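Local atomic coordinates of putative serine phosphatase (Pseudomonas aeruginosa, PDB entry 6K4E), a protein that probably removes phosphate from phosphorylated protein residues through a magnesium-binding PP2C domain, in the SiaABC threonine phosphorylation pathway that controls biofilm formation. Residues R141-L147 with A173-W177. Sequence-based numbering, arbitrary orientation.
Sequences RDPAAIL and AGLVW
Leu175 CD1 presses on Ile146 CG2 at 3.4 Å, closer than usual for two carbons, and this is the tightly packed part of the contact. Leu175 CD1 also meets Leu147 CD2 at 3.6 Å. Ile146 lies across Leu175 nearly perpendicularly, while Leu147 runs antiparallel alongside it. Leu147 CD2 also reaches Ala173 CB. Pro143 sets the CB-CG edge of its ring against the strand backbone, with Pro143 CB 3.4 Å from Leu175 O and Pro143 CG 3.6 Å from Trp177 N.

The other end is more open. There exposed Arg141 runs alongside the buried Trp177 and covers one face of its ring. Arg141 CG sits 3.5 Å from the centroid of the Trp177 six-membered ring, 9° off the normal, a CH-pi contact. The Arg141 chain runs out straight (chi2 -173°) and takes the guanidinium past the ring, its plane 72° from the indole, to a salt bridge with Asp104.

Asp142 N-caps helix 143-157 through Ala145 N, and Asn222 ND2 also bonds Asp142 OD1. The contact joins a helix layer to one sheet of the alpha/beta sandwich, consistent with the PP2C fold. Strands 105-113 and 184-190 flank strand 171-179, central in its five-stranded antiparallel sheet, and helix 117-138 packs against Ile146.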
ATOM      1  N   ARG B 141      -7.427 -14.903 -16.456  1.00 49.94           N
ATOM      2  CA  ARG B 141      -8.008 -16.227 -16.658  1.00 49.26           C
ATOM      3  C   ARG B 141      -7.256 -17.391 -16.002  1.00 53.42           C
ATOM      4  O   ARG B 141      -7.774 -18.511 -15.989  1.00 54.02           O
ATOM      5  CB  ARG B 141      -8.186 -16.470 -18.170  1.00 47.78           C
ATOM      6  CG  ARG B 141      -8.975 -15.316 -18.794  1.00 44.57           C
ATOM      7  CD  ARG B 141      -9.375 -15.483 -20.252  1.00 53.86           C
ATOM      8  NE  ARG B 141     -10.259 -14.385 -20.662  1.00 57.35           N
ATOM      9  CZ  ARG B 141      -9.835 -13.194 -21.085  1.00 76.28           C
ATOM     10  NH1 ARG B 141      -8.532 -12.930 -21.161  1.00 61.33           N
ATOM     11  NH2 ARG B 141     -10.710 -12.258 -21.430  1.00 66.27           N
ATOM     12  N   ASP B 142      -6.102 -17.130 -15.386  1.00 49.39           N
ATOM     13  CA  ASP B 142      -5.335 -18.199 -14.779  1.00 49.71           C
ATOM     14  C   ASP B 142      -5.082 -17.862 -13.306  1.00 53.69           C
ATOM     15  O   ASP B 142      -4.047 -17.260 -13.010  1.00 53.51           O
ATOM     16  CB  ASP B 142      -4.026 -18.392 -15.588  1.00 53.60           C
ATOM     17  CG  ASP B 142      -3.176 -19.614 -15.274  1.00 64.98           C
ATOM     18  OD1 ASP B 142      -3.332 -20.185 -14.170  1.00 64.15           O
ATOM     19  OD2 ASP B 142      -2.286 -19.936 -16.088  1.00 74.28           O
ATOM     20  N   PRO B 143      -6.001 -18.259 -12.371  1.00 48.65           N
ATOM     21  CA  PRO B 143      -5.818 -17.917 -10.945  1.00 46.70           C
ATOM     22  C   PRO B 143      -4.490 -18.359 -10.325  1.00 50.12           C
ATOM     23  O   PRO B 143      -3.878 -17.578  -9.609  1.00 50.52           O
ATOM     24  CB  PRO B 143      -7.034 -18.571 -10.271  1.00 47.01           C
ATOM     25  CG  PRO B 143      -8.059 -18.598 -11.337  1.00 50.76           C
ATOM     26  CD  PRO B 143      -7.290 -18.951 -12.574  1.00 48.14           C
ATOM     27  N   ALA B 144      -4.021 -19.572 -10.624  1.00 47.32           N
ATOM     28  CA  ALA B 144      -2.732 -20.075 -10.121  1.00 46.43           C
ATOM     29  C   ALA B 144      -1.564 -19.219 -10.586  1.00 49.19           C
ATOM     30  O   ALA B 144      -0.693 -18.948  -9.765  1.00 48.62           O
ATOM     31  CB  ALA B 144      -2.516 -21.526 -10.511  1.00 47.19           C
ATOM     32  N   ALA B 145      -1.550 -18.770 -11.873  1.00 46.34           N
ATOM     33  CA  ALA B 145      -0.481 -17.888 -12.405  1.00 47.32           C
ATOM     34  C   ALA B 145      -0.508 -16.502 -11.751  1.00 49.99           C
ATOM     35  O   ALA B 145       0.551 -15.955 -11.459  1.00 48.46           O
ATOM     36  CB  ALA B 145      -0.591 -17.751 -13.911  1.00 48.91           C
ATOM     37  N   ILE B 146      -1.735 -15.964 -11.484  1.00 45.99           N
ATOM     38  CA  ILE B 146      -1.956 -14.673 -10.841  1.00 44.88           C
ATOM     39  C   ILE B 146      -1.373 -14.713  -9.427  1.00 49.31           C
ATOM     40  O   ILE B 146      -0.689 -13.788  -9.034  1.00 51.12           O
ATOM     41  CB  ILE B 146      -3.471 -14.247 -10.885  1.00 46.97           C
ATOM     42  CG1 ILE B 146      -3.953 -14.039 -12.348  1.00 48.26           C
ATOM     43  CG2 ILE B 146      -3.721 -12.946 -10.083  1.00 44.58           C
ATOM     44  CD1 ILE B 146      -5.448 -14.124 -12.543  1.00 51.80           C
ATOM     45  N   LEU B 147      -1.630 -15.787  -8.678  1.00 45.86           N
ATOM     46  CA  LEU B 147      -1.144 -15.980  -7.307  1.00 44.86           C
ATOM     47  C   LEU B 147       0.368 -16.082  -7.234  1.00 50.94           C
ATOM     48  O   LEU B 147       0.956 -15.509  -6.323  1.00 50.83           O
ATOM     49  CB  LEU B 147      -1.810 -17.201  -6.640  1.00 44.26           C
ATOM     50  CG  LEU B 147      -3.308 -17.108  -6.338  1.00 47.23           C
ATOM     51  CD1 LEU B 147      -3.763 -18.329  -5.620  1.00 47.22           C
ATOM     52  CD2 LEU B 147      -3.634 -15.909  -5.483  1.00 48.99           C
ATOM     53  N   ALA B 173      -5.307 -16.068   0.014  1.00 42.30           N
ATOM     54  CA  ALA B 173      -6.080 -15.613  -1.139  1.00 40.72           C
ATOM     55  C   ALA B 173      -6.794 -16.747  -1.826  1.00 43.14           C
ATOM     56  O   ALA B 173      -6.304 -17.868  -1.854  1.00 43.62           O
ATOM     57  CB  ALA B 173      -5.218 -14.846  -2.138  1.00 41.12           C
ATOM     58  N   GLY B 174      -7.985 -16.450  -2.310  1.00 38.39           N
ATOM     59  CA  GLY B 174      -8.804 -17.374  -3.075  1.00 38.63           C
ATOM     60  C   GLY B 174      -9.186 -16.606  -4.316  1.00 44.38           C
ATOM     61  O   GLY B 174      -9.790 -15.541  -4.199  1.00 43.21           O
ATOM     62  N   LEU B 175      -8.757 -17.077  -5.483  1.00 42.63           N
ATOM     63  CA  LEU B 175      -9.017 -16.429  -6.767  1.00 43.92           C
ATOM     64  C   LEU B 175      -9.755 -17.352  -7.682  1.00 46.02           C
ATOM     65  O   LEU B 175      -9.358 -18.497  -7.838  1.00 46.87           O
ATOM     66  CB  LEU B 175      -7.704 -16.055  -7.456  1.00 45.79           C
ATOM     67  CG  LEU B 175      -7.127 -14.700  -7.191  1.00 52.41           C
ATOM     68  CD1 LEU B 175      -5.857 -14.576  -7.921  1.00 54.05           C
ATOM     69  CD2 LEU B 175      -8.061 -13.592  -7.674  1.00 56.73           C
ATOM     70  N   VAL B 176     -10.777 -16.838  -8.354  1.00 41.68           N
ATOM     71  CA  VAL B 176     -11.600 -17.628  -9.260  1.00 40.47           C
ATOM     72  C   VAL B 176     -11.749 -16.962 -10.632  1.00 45.53           C
ATOM     73  O   VAL B 176     -12.154 -15.802 -10.709  1.00 45.87           O
ATOM     74  CB  VAL B 176     -12.991 -17.878  -8.607  1.00 41.98           C
ATOM     75  CG1 VAL B 176     -13.945 -18.576  -9.562  1.00 41.82           C
ATOM     76  CG2 VAL B 176     -12.884 -18.659  -7.292  1.00 41.05           C
ATOM     77  N   TRP B 177     -11.502 -17.717 -11.708  1.00 41.83           N
ATOM     78  CA  TRP B 177     -11.815 -17.244 -13.048  1.00 42.53           C
ATOM     79  C   TRP B 177     -13.124 -17.966 -13.451  1.00 44.98           C
ATOM     80  O   TRP B 177     -13.136 -19.190 -13.577  1.00 43.20           O
ATOM     81  CB  TRP B 177     -10.677 -17.503 -14.075  1.00 42.51           C
ATOM     82  CG  TRP B 177     -11.158 -17.413 -15.494  1.00 44.40           C
ATOM     83  CD1 TRP B 177     -11.355 -18.453 -16.348  1.00 48.34           C
ATOM     84  CD2 TRP B 177     -11.608 -16.235 -16.186  1.00 44.56           C
ATOM     85  NE1 TRP B 177     -11.839 -17.992 -17.550  1.00 48.83           N
ATOM     86  CE2 TRP B 177     -12.041 -16.642 -17.466  1.00 49.32           C
ATOM     87  CE3 TRP B 177     -11.626 -14.864 -15.874  1.00 45.62           C
ATOM     88  CZ2 TRP B 177     -12.553 -15.739 -18.407  1.00 48.95           C
ATOM     89  CZ3 TRP B 177     -12.104 -13.970 -16.818  1.00 47.36           C
ATOM     90  CH2 TRP B 177     -12.569 -14.410 -18.064  1.00 48.82           C
TER